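Local atomic coordinates of DUF305 domain-containing protein (Deinococcus radiodurans R1, PDB entry 3BT5), a protein that is of unknown function but belongs to the DUF305 family of the ferritin clan and folds as a compact, all-helical single chain. Residues V14-V17 and Q18-Q22; L48-Q51 and L52-E56; E62-L65 and G66-Q70; E104-F107 and L108-I112; E148-T151 and M152-V155. All blocks are in the same frame, centred on the assembly; numbering follows the deposited sequence.

Contact 1. Residues V14-V17 and Q18-Q22; sequences VQFV and QHMLQ
V14 starts this turn of helix 11-37, one of the long helices of a ferritin-clan bundle, by accepting the backbone N-H of Q18 in the first of four i to i+4 bonds. Its CG1 also lies alongside the amide of Q18, 3.7 Å from CD, the two side chains pointing the same way. That amide is spoken for elsewhere, since Q18 NE2 bonds the carbonyl of P71. Q15 O takes H19 N at 2.8 Å, and its side chain leans over the imidazole. Q15 CG sits over one ring face of H19, 3.6 Å from the centroid and 26° off the normal, a CH-pi contact displaced toward CE1. The Q15 amide follows, turned only 17° from the ring plane, with NE2 3.5 Å from H19 CE1. The H19 ring is brought back over the preceding turn because its CG stands beside the backbone N (chi1 -77°). F16 O receives M20 N, while the F16 ring and the M20 side chain run side by side and reach T122 on helix 100-122. In the modelled one of its two conformers M20 bends at both chi2 and chi3, which curls CE back to 3.7 Å from F16 CE1. V17 turns its methyls to M61, L65 and W68 of helix 41-68, and its carbonyl oxygen, V17 O, accepts L21 N at 2.9 Å.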
loop_
_atom_site.group_PDB
_atom_site.type_symbol
_atom_site.label_atom_id
_atom_site.label_comp_id
_atom_site.label_asym_id
_atom_site.label_seq_id
_atom_site.Cartn_x
_atom_site.Cartn_y
_atom_site.Cartn_z
ATOM N N VAL A 14 -12.245 -12.575 -3.954
ATOM C CA VAL A 14 -12.905 -11.634 -3.050
ATOM C C VAL A 14 -11.957 -11.272 -1.894
ATOM O O VAL A 14 -11.762 -10.087 -1.575
ATOM C CB VAL A 14 -14.219 -12.221 -2.516
ATOM C CG1 VAL A 14 -14.820 -11.315 -1.423
ATOM C CG2 VAL A 14 -15.207 -12.412 -3.672
ATOM N N GLN A 15 -11.351 -12.281 -1.273
ATOM C CA GLN A 15 -10.466 -11.988 -0.152
ATOM C C GLN A 15 -9.261 -11.149 -0.593
ATOM O O GLN A 15 -8.816 -10.244 0.130
ATOM C CB GLN A 15 -9.964 -13.283 0.484
ATOM C CG GLN A 15 -8.867 -12.996 1.538
ATOM C CD GLN A 15 -8.224 -14.255 2.104
ATOM O OE1 GLN A 15 -7.365 -14.874 1.480
ATOM N NE2 GLN A 15 -8.660 -14.641 3.280
ATOM N N PHE A 16 -8.720 -11.451 -1.770
ATOM C CA PHE A 16 -7.573 -10.700 -2.294
ATOM C C PHE A 16 -7.918 -9.213 -2.398
ATOM O O PHE A 16 -7.181 -8.346 -1.922
ATOM C CB PHE A 16 -7.164 -11.237 -3.671
ATOM C CG PHE A 16 -6.171 -10.377 -4.363
ATOM C CD1 PHE A 16 -4.861 -10.300 -3.894
ATOM C CD2 PHE A 16 -6.550 -9.614 -5.451
ATOM C CE1 PHE A 16 -3.946 -9.449 -4.516
ATOM C CE2 PHE A 16 -5.654 -8.772 -6.083
ATOM C CZ PHE A 16 -4.337 -8.703 -5.619
ATOM N N VAL A 17 -9.057 -8.900 -3.007
ATOM C CA VAL A 17 -9.443 -7.503 -3.166
ATOM C C VAL A 17 -9.746 -6.864 -1.813
ATOM O O VAL A 17 -9.333 -5.720 -1.548
ATOM C CB VAL A 17 -10.601 -7.367 -4.184
ATOM C CG1 VAL A 17 -11.074 -5.903 -4.296
ATOM C CG2 VAL A 17 -10.119 -7.857 -5.559
ATOM N N GLN A 18 -10.449 -7.579 -0.938
ATOM C CA GLN A 18 -10.736 -7.018 0.386
ATOM C C GLN A 18 -9.434 -6.690 1.127
ATOM O O GLN A 18 -9.285 -5.617 1.733
ATOM C CB GLN A 18 -11.551 -7.999 1.215
ATOM C CG GLN A 18 -12.994 -8.118 0.743
ATOM C CD GLN A 18 -13.726 -9.258 1.459
ATOM O OE1 GLN A 18 -13.110 -10.264 1.848
ATOM N NE2 GLN A 18 -15.045 -9.127 1.597
ATOM N N HIS A 19 -8.498 -7.636 1.111
ATOM C CA HIS A 19 -7.240 -7.410 1.812
ATOM C C HIS A 19 -6.415 -6.320 1.180
ATOM O O HIS A 19 -5.804 -5.493 1.897
ATOM C CB HIS A 19 -6.419 -8.673 1.843
ATOM C CG HIS A 19 -6.889 -9.666 2.854
ATOM N ND1 HIS A 19 -6.378 -10.947 2.916
ATOM C CD2 HIS A 19 -7.792 -9.566 3.855
ATOM C CE1 HIS A 19 -6.959 -11.597 3.912
ATOM N NE2 HIS A 19 -7.825 -10.788 4.496
ATOM N N MET A 20 -6.366 -6.278 -0.155
ATOM C CA MET A 20 -5.541 -5.260 -0.805
ATOM C C MET A 20 -6.114 -3.865 -0.589
ATOM O O MET A 20 -5.374 -2.889 -0.515
ATOM C CB MET A 20 -5.392 -5.554 -2.293
ATOM C CG MET A 20 -4.347 -4.728 -2.959
ATOM S SD MET A 20 -2.665 -4.934 -2.295
ATOM C CE MET A 20 -2.376 -6.650 -2.737
ATOM N N LEU A 21 -7.440 -3.761 -0.464
ATOM C CA LEU A 21 -8.037 -2.444 -0.254
ATOM C C LEU A 21 -7.559 -1.907 1.101
ATOM O O LEU A 21 -7.186 -0.731 1.217
ATOM C CB LEU A 21 -9.559 -2.545 -0.343
ATOM C CG LEU A 21 -10.344 -1.253 -0.105
ATOM C CD1 LEU A 21 -9.931 -0.163 -1.060
ATOM C CD2 LEU A 21 -11.839 -1.561 -0.261
ATOM N N GLN A 22 -7.557 -2.754 2.121
ATOM C CA GLN A 22 -7.083 -2.315 3.430
ATOM C C GLN A 22 -5.570 -2.063 3.416
ATOM O O GLN A 22 -5.047 -1.142 4.076
ATOM C CB GLN A 22 -7.394 -3.398 4.467
ATOM C CG GLN A 22 -8.854 -3.513 4.822
ATOM C CD GLN A 22 -9.055 -4.501 5.957
ATOM O OE1 GLN A 22 -8.355 -4.457 6.977
ATOM N NE2 GLN A 22 -9.969 -5.420 5.772
#

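Contact 2. Residues L48-Q51 and L52-E56; sequences LDIQ and LSQRE
Four regular i to i+4 bonds join L48-Q51 to L52-E56 within helix 41-68 of the bundle, from L52 N to L48 O at 3.0 Å through R55 N to Q51 O at 2.9 Å. The side chains divide between a face turned into the bundle and a more exposed one. The inner face carries I50 and Q54, which point the same way. I50 CG2, anti to its own backbone nitrogen, comes up beside Q54 CG at 3.9 Å, and I50 packs on M111 of helix 100-122. In the modelled conformer Q54 bends at chi2 (-87°), which carries its amide away from this turn toward H24 of helix 11-37 and H114 and H115 of helix 100-122. S53, also modelled here in one of two conformers, turns its hydroxyl toward helix 132-158, where OG bonds the carboxylate of E148. L52 and R55 lie on the exposed side, with Q51 at its border with helix 11-37, where it touches L28. Q51 and R55 lie alongside one another, pointing the same way, R55 bending at chi3; in the modelled conformer of Q51 the aliphatic parts meet, CG standing 3.8 Å from R55 CD. L52 folds back over the previous turn, its CG 3.4 Å from L48 O.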
loop_
_atom_site.group_PDB
_atom_site.type_symbol
_atom_site.label_atom_id
_atom_site.label_comp_id
_atom_site.label_asym_id
_atom_site.label_seq_id
_atom_site.Cartn_x
_atom_site.Cartn_y
_atom_site.Cartn_z
ATOM N N LEU A 48 3.109 12.451 -1.848
ATOM C CA LEU A 48 1.922 12.835 -2.606
ATOM C C LEU A 48 1.641 11.871 -3.762
ATOM O O LEU A 48 0.491 11.441 -3.994
ATOM C CB LEU A 48 2.133 14.255 -3.176
ATOM C CG LEU A 48 2.023 15.404 -2.182
ATOM C CD1 LEU A 48 2.735 16.674 -2.674
ATOM C CD2 LEU A 48 0.559 15.678 -1.901
ATOM N N ASP A 49 2.696 11.537 -4.491
ATOM C CA ASP A 49 2.571 10.667 -5.650
ATOM C C ASP A 49 2.091 9.285 -5.224
ATOM O O ASP A 49 1.258 8.672 -5.891
ATOM C CB ASP A 49 3.904 10.551 -6.373
ATOM C CG ASP A 49 4.270 11.814 -7.124
ATOM O OD1 ASP A 49 3.406 12.704 -7.262
ATOM O OD2 ASP A 49 5.423 11.907 -7.569
ATOM N N ILE A 50 2.613 8.788 -4.099
ATOM C CA ILE A 50 2.182 7.463 -3.658
ATOM C C ILE A 50 0.730 7.501 -3.198
ATOM O O ILE A 50 -0.046 6.570 -3.454
ATOM C CB ILE A 50 3.126 6.932 -2.541
ATOM C CG1 ILE A 50 4.536 6.695 -3.108
ATOM C CG2 ILE A 50 2.532 5.674 -1.893
ATOM C CD1 ILE A 50 5.621 6.508 -2.018
ATOM N N GLN A 51 0.330 8.572 -2.530
ATOM C CA GLN A 51 -1.061 8.698 -2.123
ATOM C C GLN A 51 -1.975 8.645 -3.348
ATOM O O GLN A 51 -2.992 7.948 -3.366
ATOM C CB GLN A 51 -1.280 10.015 -1.378
ATOM C CG GLN A 51 -2.691 10.182 -0.865
ATOM C CD GLN A 51 -3.033 11.620 -0.584
ATOM O OE1 GLN A 51 -2.403 12.269 0.253
ATOM N NE2 GLN A 51 -4.038 12.130 -1.276
ATOM N N LEU A 52 -1.603 9.378 -4.387
ATOM C CA LEU A 52 -2.453 9.431 -5.563
ATOM C C LEU A 52 -2.541 8.092 -6.295
ATOM O O LEU A 52 -3.618 7.650 -6.721
ATOM C CB LEU A 52 -1.964 10.542 -6.499
ATOM C CG LEU A 52 -2.248 11.949 -5.943
ATOM C CD1 LEU A 52 -1.625 13.045 -6.809
ATOM C CD2 LEU A 52 -3.767 12.186 -5.753
ATOM N N SER A 53 -1.417 7.408 -6.418
ATOM C CA SER A 53 -1.436 6.128 -7.121
ATOM C C SER A 53 -2.181 5.073 -6.322
ATOM O O SER A 53 -2.948 4.280 -6.889
ATOM C CB SER A 53 -0.025 5.639 -7.394
ATOM O OG SER A 53 0.573 5.265 -6.168
ATOM N N GLN A 54 -1.994 5.048 -5.011
ATOM C CA GLN A 54 -2.698 4.064 -4.190
ATOM C C GLN A 54 -4.201 4.336 -4.216
ATOM O O GLN A 54 -5.005 3.407 -4.316
ATOM C CB GLN A 54 -2.163 4.082 -2.754
ATOM C CG GLN A 54 -0.721 3.580 -2.597
ATOM C CD GLN A 54 -0.639 2.059 -2.412
ATOM O OE1 GLN A 54 -0.987 1.520 -1.351
ATOM N NE2 GLN A 54 -0.178 1.365 -3.439
ATOM N N ARG A 55 -4.593 5.613 -4.140
ATOM C CA ARG A 55 -6.017 5.930 -4.173
ATOM C C ARG A 55 -6.693 5.513 -5.494
ATOM O O ARG A 55 -7.844 5.070 -5.493
ATOM C CB ARG A 55 -6.234 7.421 -3.888
ATOM C CG ARG A 55 -6.059 7.752 -2.424
ATOM C CD ARG A 55 -6.107 9.246 -2.165
ATOM N NE ARG A 55 -7.425 9.790 -2.465
ATOM C CZ ARG A 55 -7.818 11.006 -2.110
ATOM N NH1 ARG A 55 -6.996 11.778 -1.409
ATOM N NH2 ARG A 55 -9.034 11.445 -2.438
ATOM N N GLU A 56 -5.994 5.667 -6.614
ATOM C CA GLU A 56 -6.551 5.257 -7.905
ATOM C C GLU A 56 -6.858 3.767 -7.887
ATOM O O GLU A 56 -7.913 3.325 -8.340
ATOM C CB GLU A 56 -5.565 5.556 -9.026
ATOM C CG GLU A 56 -6.098 5.215 -10.417
ATOM C CD GLU A 56 -5.023 5.289 -11.515
ATOM O OE1 GLU A 56 -3.907 5.789 -11.254
ATOM O OE2 GLU A 56 -5.304 4.833 -12.647
#

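Contact 3. Residues E62-L65 and G66-Q70; sequences EAML and GRWGQ
With chi1 at -64°, W68 swings its indole back over the preceding turn; in the modelled one of its two conformers M64, with an unusual chi1 of -123°, runs its thioether alongside. In that conformer M64 CG touches W68 CZ2 at 3.5 Å, and SD stands obliquely to the six-membered ring, 4.4 Å from its centroid, a Met-aromatic contact. The carbonyl oxygen of M64 lies over the indole face as well, 3.1 Å from W68 CG, while accepting W68 N. L65 CD2 adds a looser approach to W68 CE3. R67 bends at chi3 so that its guanidinium lies flat against the turn, one face over A63 O and M64 CA, with NH1 3.5 Å from A63 CB. The helix ends here in a Schellman motif: G69 takes a positive phi of 64°, G69 N bonds G66 O, and Q70 N reaches back to L65 O at 3.0 Å in a nearly straight bond. This is the C-terminal end of helix 41-68. E133 at the start of helix 132-158 forms a salt bridge with R67 NH2 and accepts a hydrogen bond from W68 NE1, while V14 and V17 of helix 11-37 pack on Q70, L65 and W68.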
loop_
_atom_site.group_PDB
_atom_site.type_symbol
_atom_site.label_atom_id
_atom_site.label_comp_id
_atom_site.label_asym_id
_atom_site.label_seq_id
_atom_site.Cartn_x
_atom_site.Cartn_y
_atom_site.Cartn_z
ATOM N N GLU A 62 -12.726 -0.743 -4.750
ATOM C CA GLU A 62 -14.048 -0.443 -4.202
ATOM C C GLU A 62 -15.129 -0.768 -5.236
ATOM O O GLU A 62 -16.167 -1.350 -4.909
ATOM C CB GLU A 62 -14.103 1.045 -3.803
ATOM C CG GLU A 62 -13.330 1.292 -2.505
ATOM C CD GLU A 62 -12.931 2.748 -2.256
ATOM O OE1 GLU A 62 -12.957 3.604 -3.187
ATOM O OE2 GLU A 62 -12.552 3.043 -1.102
ATOM N N ALA A 63 -14.885 -0.377 -6.481
ATOM C CA ALA A 63 -15.882 -0.624 -7.532
ATOM C C ALA A 63 -16.086 -2.124 -7.731
ATOM O O ALA A 63 -17.201 -2.592 -7.899
ATOM C CB ALA A 63 -15.446 0.023 -8.827
ATOM N N MET A 64 -14.992 -2.878 -7.688
ATOM C CA MET A 64 -15.069 -4.325 -7.836
ATOM C C MET A 64 -15.923 -4.949 -6.740
ATOM O O MET A 64 -16.779 -5.784 -7.007
ATOM C CB MET A 64 -13.670 -4.900 -7.747
ATOM C CG MET A 64 -13.318 -5.680 -8.948
ATOM S SD MET A 64 -11.613 -6.224 -8.966
ATOM C CE MET A 64 -11.040 -5.418 -10.459
ATOM N N LEU A 65 -15.644 -4.580 -5.490
ATOM C CA LEU A 65 -16.392 -5.127 -4.379
ATOM C C LEU A 65 -17.865 -4.720 -4.532
ATOM O O LEU A 65 -18.746 -5.536 -4.333
ATOM C CB LEU A 65 -15.829 -4.677 -3.051
ATOM C CG LEU A 65 -14.424 -5.217 -2.734
ATOM C CD1 LEU A 65 -14.045 -4.686 -1.358
ATOM C CD2 LEU A 65 -14.419 -6.741 -2.731
ATOM N N GLY A 66 -18.114 -3.468 -4.889
ATOM C CA GLY A 66 -19.500 -3.034 -5.116
ATOM C C GLY A 66 -20.214 -3.851 -6.187
ATOM O O GLY A 66 -21.378 -4.278 -6.001
ATOM N N ARG A 67 -19.550 -4.043 -7.324
ATOM C CA ARG A 67 -20.146 -4.840 -8.414
ATOM C C ARG A 67 -20.417 -6.273 -8.001
ATOM O O ARG A 67 -21.412 -6.880 -8.428
ATOM C CB ARG A 67 -19.262 -4.851 -9.667
ATOM C CG ARG A 67 -19.138 -3.513 -10.361
ATOM C CD ARG A 67 -18.539 -3.667 -11.767
ATOM N NE ARG A 67 -17.159 -4.171 -11.748
ATOM C CZ ARG A 67 -16.081 -3.396 -11.645
ATOM N NH1 ARG A 67 -16.214 -2.080 -11.520
ATOM N NH2 ARG A 67 -14.867 -3.935 -11.658
ATOM N N TRP A 68 -19.519 -6.829 -7.191
ATOM C CA TRP A 68 -19.644 -8.228 -6.782
ATOM C C TRP A 68 -20.650 -8.376 -5.657
ATOM O O TRP A 68 -21.008 -9.498 -5.275
ATOM C CB TRP A 68 -18.291 -8.753 -6.287
ATOM C CG TRP A 68 -17.258 -8.785 -7.336
ATOM C CD1 TRP A 68 -17.436 -8.657 -8.688
ATOM C CD2 TRP A 68 -15.849 -8.972 -7.127
ATOM N NE1 TRP A 68 -16.227 -8.750 -9.335
ATOM C CE2 TRP A 68 -15.234 -8.944 -8.399
ATOM C CE3 TRP A 68 -15.051 -9.149 -5.987
ATOM C CZ2 TRP A 68 -13.868 -9.097 -8.569
ATOM C CZ3 TRP A 68 -13.668 -9.287 -6.156
ATOM C CH2 TRP A 68 -13.090 -9.263 -7.435
ATOM N N GLY A 69 -21.089 -7.237 -5.115
ATOM C CA GLY A 69 -21.994 -7.225 -3.979
ATOM C C GLY A 69 -21.338 -7.828 -2.766
ATOM O O GLY A 69 -21.980 -8.578 -2.012
ATOM N N GLN A 70 -20.048 -7.527 -2.584
ATOM C CA GLN A 70 -19.289 -8.045 -1.454
ATOM C C GLN A 70 -18.927 -6.906 -0.519
ATOM O O GLN A 70 -18.614 -5.813 -0.971
ATOM C CB GLN A 70 -18.006 -8.709 -1.951
ATOM C CG GLN A 70 -18.260 -9.954 -2.773
ATOM C CD GLN A 70 -18.660 -11.150 -1.924
ATOM O OE1 GLN A 70 -18.686 -11.081 -0.696
ATOM N NE2 GLN A 70 -18.946 -12.259 -2.580
#

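Contact 4. Residues E104-F107 and L108-I112; sequences ERQF and LRLMI
Q106 and R109 carry the polar contact of this turn of helix 100-122: R109 NE and NH1 both donate to Q106 OE1, each at 2.8 Å, a side-on grip on one oxygen. The acceptor lies in the guanidinium plane, NH1 arriving on a lone pair and NE tilted 23° from the carbonyl plane. Q106 gets there by bending at chi2 (-61°). A lysine in place of Q106 would probably leave R109 without this acceptor and set two like charges side by side. Apolar contacts occupy the buried side, where M111 CE meets F107 CE1 at 3.5 Å and L108 CD2 nears F107 CD2 at 4.0 Å. Between like charges, R105 NE and R109 NH2 stand 3.6 Å apart with planes turned 62°. A water accepts from R109 NH2 and, weakly, from R105 NH2, and R105 NH1 donates weakly to L156 O. The shared water and the amide oxygen probably offset the arginines' mutual repulsion, and the double grip is likely to limit the turning of the R109 guanidinium.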
loop_
_atom_site.group_PDB
_atom_site.type_symbol
_atom_site.label_atom_id
_atom_site.label_comp_id
_atom_site.label_asym_id
_atom_site.label_seq_id
_atom_site.Cartn_x
_atom_site.Cartn_y
_atom_site.Cartn_z
ATOM N N GLU A 104 11.501 10.628 8.269
ATOM C CA GLU A 104 11.576 10.508 6.812
ATOM C C GLU A 104 12.176 9.182 6.363
ATOM O O GLU A 104 11.667 8.548 5.414
ATOM C CB GLU A 104 12.406 11.664 6.238
ATOM C CG GLU A 104 11.676 12.995 6.365
ATOM C CD GLU A 104 12.586 14.195 6.239
ATOM O OE1 GLU A 104 13.824 14.038 6.345
ATOM O OE2 GLU A 104 12.037 15.294 6.067
ATOM N N ARG A 105 13.268 8.764 7.004
ATOM C CA ARG A 105 13.869 7.481 6.662
ATOM C C ARG A 105 12.945 6.331 7.011
ATOM O O ARG A 105 12.851 5.366 6.246
ATOM C CB ARG A 105 15.229 7.312 7.338
ATOM C CG ARG A 105 16.243 8.261 6.740
ATOM C CD ARG A 105 17.634 8.056 7.336
ATOM N NE ARG A 105 18.156 6.718 7.063
ATOM C CZ ARG A 105 18.774 6.361 5.937
ATOM N NH1 ARG A 105 18.946 7.241 4.956
ATOM N NH2 ARG A 105 19.212 5.115 5.786
ATOM N N GLN A 106 12.298 6.402 8.178
ATOM C CA GLN A 106 11.345 5.366 8.571
ATOM C C GLN A 106 10.188 5.292 7.573
ATOM O O GLN A 106 9.726 4.208 7.236
ATOM C CB GLN A 106 10.806 5.665 9.976
ATOM C CG GLN A 106 11.576 5.061 11.086
ATOM C CD GLN A 106 11.589 3.537 10.996
ATOM O OE1 GLN A 106 12.551 2.980 10.521
ATOM N NE2 GLN A 106 10.499 2.868 11.438
ATOM N N PHE A 107 9.703 6.438 7.116
ATOM C CA PHE A 107 8.629 6.437 6.121
ATOM C C PHE A 107 9.025 5.611 4.901
ATOM O O PHE A 107 8.247 4.784 4.412
ATOM C CB PHE A 107 8.273 7.873 5.725
ATOM C CG PHE A 107 7.466 7.970 4.473
ATOM C CD1 PHE A 107 6.109 7.666 4.492
ATOM C CD2 PHE A 107 8.054 8.378 3.281
ATOM C CE1 PHE A 107 5.345 7.761 3.351
ATOM C CE2 PHE A 107 7.291 8.458 2.112
ATOM C CZ PHE A 107 5.941 8.134 2.151
ATOM N N LEU A 108 10.241 5.834 4.402
ATOM C CA LEU A 108 10.698 5.117 3.217
ATOM C C LEU A 108 10.869 3.629 3.521
ATOM O O LEU A 108 10.421 2.789 2.737
ATOM C CB LEU A 108 12.013 5.711 2.707
ATOM C CG LEU A 108 11.824 7.148 2.218
ATOM C CD1 LEU A 108 13.199 7.848 2.059
ATOM C CD2 LEU A 108 11.057 7.180 0.906
ATOM N N ARG A 109 11.493 3.292 4.656
ATOM C CA ARG A 109 11.657 1.885 5.000
ATOM C C ARG A 109 10.302 1.191 5.154
ATOM O O ARG A 109 10.122 0.067 4.672
ATOM C CB ARG A 109 12.493 1.731 6.263
ATOM C CG ARG A 109 13.925 2.179 6.091
ATOM C CD ARG A 109 14.695 1.776 7.303
ATOM N NE ARG A 109 14.384 2.651 8.424
ATOM C CZ ARG A 109 15.192 3.624 8.847
ATOM N NH1 ARG A 109 14.844 4.379 9.874
ATOM N NH2 ARG A 109 16.353 3.834 8.239
ATOM N N LEU A 110 9.365 1.834 5.836
ATOM C CA LEU A 110 8.069 1.223 6.051
ATOM C C LEU A 110 7.314 1.098 4.753
ATOM O O LEU A 110 6.665 0.083 4.518
ATOM C CB LEU A 110 7.234 2.040 7.057
ATOM C CG LEU A 110 7.779 2.053 8.498
ATOM C CD1 LEU A 110 6.979 3.047 9.315
ATOM C CD2 LEU A 110 7.704 0.635 9.121
ATOM N N MET A 111 7.370 2.122 3.905
ATOM C CA MET A 111 6.615 2.033 2.658
ATOM C C MET A 111 7.234 1.010 1.710
ATOM O O MET A 111 6.510 0.324 0.997
ATOM C CB MET A 111 6.506 3.402 1.984
ATOM C CG MET A 111 5.515 3.416 0.814
ATOM S SD MET A 111 3.758 3.398 1.322
ATOM C CE MET A 111 3.599 5.091 1.894
ATOM N N ILE A 112 8.560 0.890 1.702
ATOM C CA ILE A 112 9.171 -0.174 0.912
ATOM C C ILE A 112 8.705 -1.555 1.368
ATOM O O ILE A 112 8.322 -2.381 0.543
ATOM C CB ILE A 112 10.726 -0.090 0.927
ATOM C CG1 ILE A 112 11.201 1.133 0.129
ATOM C CG2 ILE A 112 11.353 -1.406 0.414
ATOM C CD1 ILE A 112 12.663 1.523 0.464
HETATM O O HOH W 1 18.228 2.530 6.050
#

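Contact 5. Residues E148-T151 and M152-V155; sequences EIRT and MEGV
M152 N donates to E148 O at 2.8 Å, opening a run of four i to i+4 bonds in helix 132-158 that continues with E153 to I149, G154 to R150 and V155 to T151. The longest, G154 N to R150 O, is 3.1 Å. The backbone oxygen of E148 is also brushed by the M152 side chain, whose chi3 of -73° turns CE back to 3.5 Å from E148 O. Both carboxylate oxygens of E148 are satisfied beyond this turn, OE2 by S53 and OE1 by NE2 of H115. T151 OG1 makes a weak bond back to the carbonyl of G147. On the outer side E153 and R150 carry opposite charges but do not pair directly. A water spans them, donating to E153 OE1 at 2.7 Å and accepting weakly from R150 NE. The other carboxylate oxygen, E153 OE2, rests on a methyl, 3.6 Å from I149 CG2, as the two side chains run alongside each other. M152 wedges between two helices, reaching M111, I112 and H115 on helix 100-122 and L46 and I50 on helix 41-68. An alanine at M152 is likely to open a gap where its thioether meets M111 and I50, leaving those side chains less well packed. T151 also turns to L46, so this turn of helix 132-158 faces helix 41-68 through two of its residues and helix 100-122 through M152 and I149, which touches H115.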
loop_
_atom_site.group_PDB
_atom_site.type_symbol
_atom_site.label_atom_id
_atom_site.label_comp_id
_atom_site.label_asym_id
_atom_site.label_seq_id
_atom_site.Cartn_x
_atom_site.Cartn_y
_atom_site.Cartn_z
ATOM N N GLU A 148 7.468 2.223 -7.547
ATOM C CA GLU A 148 7.601 3.054 -6.350
ATOM C C GLU A 148 8.712 2.554 -5.418
ATOM O O GLU A 148 9.419 3.361 -4.812
ATOM C CB GLU A 148 6.257 3.162 -5.631
ATOM C CG GLU A 148 5.274 3.985 -6.473
ATOM C CD GLU A 148 3.879 4.118 -5.878
ATOM O OE1 GLU A 148 3.541 3.459 -4.857
ATOM O OE2 GLU A 148 3.103 4.923 -6.455
ATOM N N ILE A 149 8.852 1.234 -5.281
ATOM C CA ILE A 149 9.962 0.694 -4.504
ATOM C C ILE A 149 11.296 1.199 -5.061
ATOM O O ILE A 149 12.165 1.637 -4.312
ATOM C CB ILE A 149 9.958 -0.856 -4.509
ATOM C CG1 ILE A 149 8.783 -1.374 -3.662
ATOM C CG2 ILE A 149 11.277 -1.409 -3.987
ATOM C CD1 ILE A 149 8.546 -2.859 -3.888
ATOM N N ARG A 150 11.468 1.140 -6.373
ATOM C CA ARG A 150 12.746 1.550 -6.943
ATOM C C ARG A 150 13.022 3.036 -6.655
ATOM O O ARG A 150 14.166 3.440 -6.306
ATOM C CB ARG A 150 12.771 1.262 -8.444
ATOM C CG ARG A 150 14.187 1.346 -9.039
ATOM C CD ARG A 150 15.043 0.129 -8.670
ATOM N NE ARG A 150 14.531 -1.055 -9.339
ATOM C CZ ARG A 150 14.868 -1.410 -10.577
ATOM N NH1 ARG A 150 15.756 -0.686 -11.270
ATOM N NH2 ARG A 150 14.330 -2.497 -11.111
ATOM N N THR A 151 12.006 3.881 -6.820
ATOM C CA THR A 151 12.165 5.292 -6.474
ATOM C C THR A 151 12.508 5.455 -4.994
ATOM O O THR A 151 13.439 6.186 -4.639
ATOM C CB THR A 151 10.887 6.078 -6.804
ATOM O OG1 THR A 151 10.625 5.991 -8.219
ATOM C CG2 THR A 151 11.003 7.554 -6.394
ATOM N N MET A 152 11.758 4.785 -4.124
ATOM C CA MET A 152 12.009 4.958 -2.707
ATOM C C MET A 152 13.408 4.507 -2.306
ATOM O O MET A 152 14.040 5.128 -1.451
ATOM C CB MET A 152 10.951 4.217 -1.892
ATOM C CG MET A 152 9.590 4.883 -2.016
ATOM S SD MET A 152 8.383 4.139 -0.878
ATOM C CE MET A 152 8.087 2.572 -1.696
ATOM N N GLU A 153 13.897 3.426 -2.902
ATOM C CA GLU A 153 15.259 2.971 -2.616
ATOM C C GLU A 153 16.274 4.027 -3.062
ATOM O O GLU A 153 17.285 4.250 -2.386
ATOM C CB GLU A 153 15.552 1.637 -3.303
ATOM C CG GLU A 153 14.733 0.520 -2.710
ATOM C CD GLU A 153 14.866 -0.788 -3.441
ATOM O OE1 GLU A 153 15.114 -0.778 -4.668
ATOM O OE2 GLU A 153 14.676 -1.834 -2.786
ATOM N N GLY A 154 16.009 4.684 -4.195
ATOM C CA GLY A 154 16.906 5.742 -4.673
ATOM C C GLY A 154 16.887 6.926 -3.707
ATOM O O GLY A 154 17.947 7.495 -3.373
ATOM N N VAL A 155 15.690 7.324 -3.268
ATOM C CA VAL A 155 15.582 8.457 -2.360
ATOM C C VAL A 155 16.273 8.144 -1.037
ATOM O O VAL A 155 17.016 8.975 -0.482
ATOM C CB VAL A 155 14.093 8.837 -2.103
ATOM C CG1 VAL A 155 13.996 9.967 -1.075
ATOM C CG2 VAL A 155 13.429 9.232 -3.428
HETATM O O HOH W 2 13.956 -2.410 -6.500
#

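The five contacts follow one another along the chain without interleaving: contact 1 on helix 11-37, contacts 2 and 3 on helix 41-68, contact 4 on helix 100-122 and contact 5 on helix 132-158. Contacts 1 and 3, centres about 11 Å apart, touch near one end of the bundle. Contacts 4 and 5, about 10 Å apart between centres, touch on the other side of the chain's centre, L108 CD1 lying 3.9 Å from V155 CG1. Contact 2 touches both contact 4 and contact 5, but not contact 3, about 21 Å away between centres. Together they sample four long helices packed into one all-helical domain, consistent with its ferritin-clan assignment.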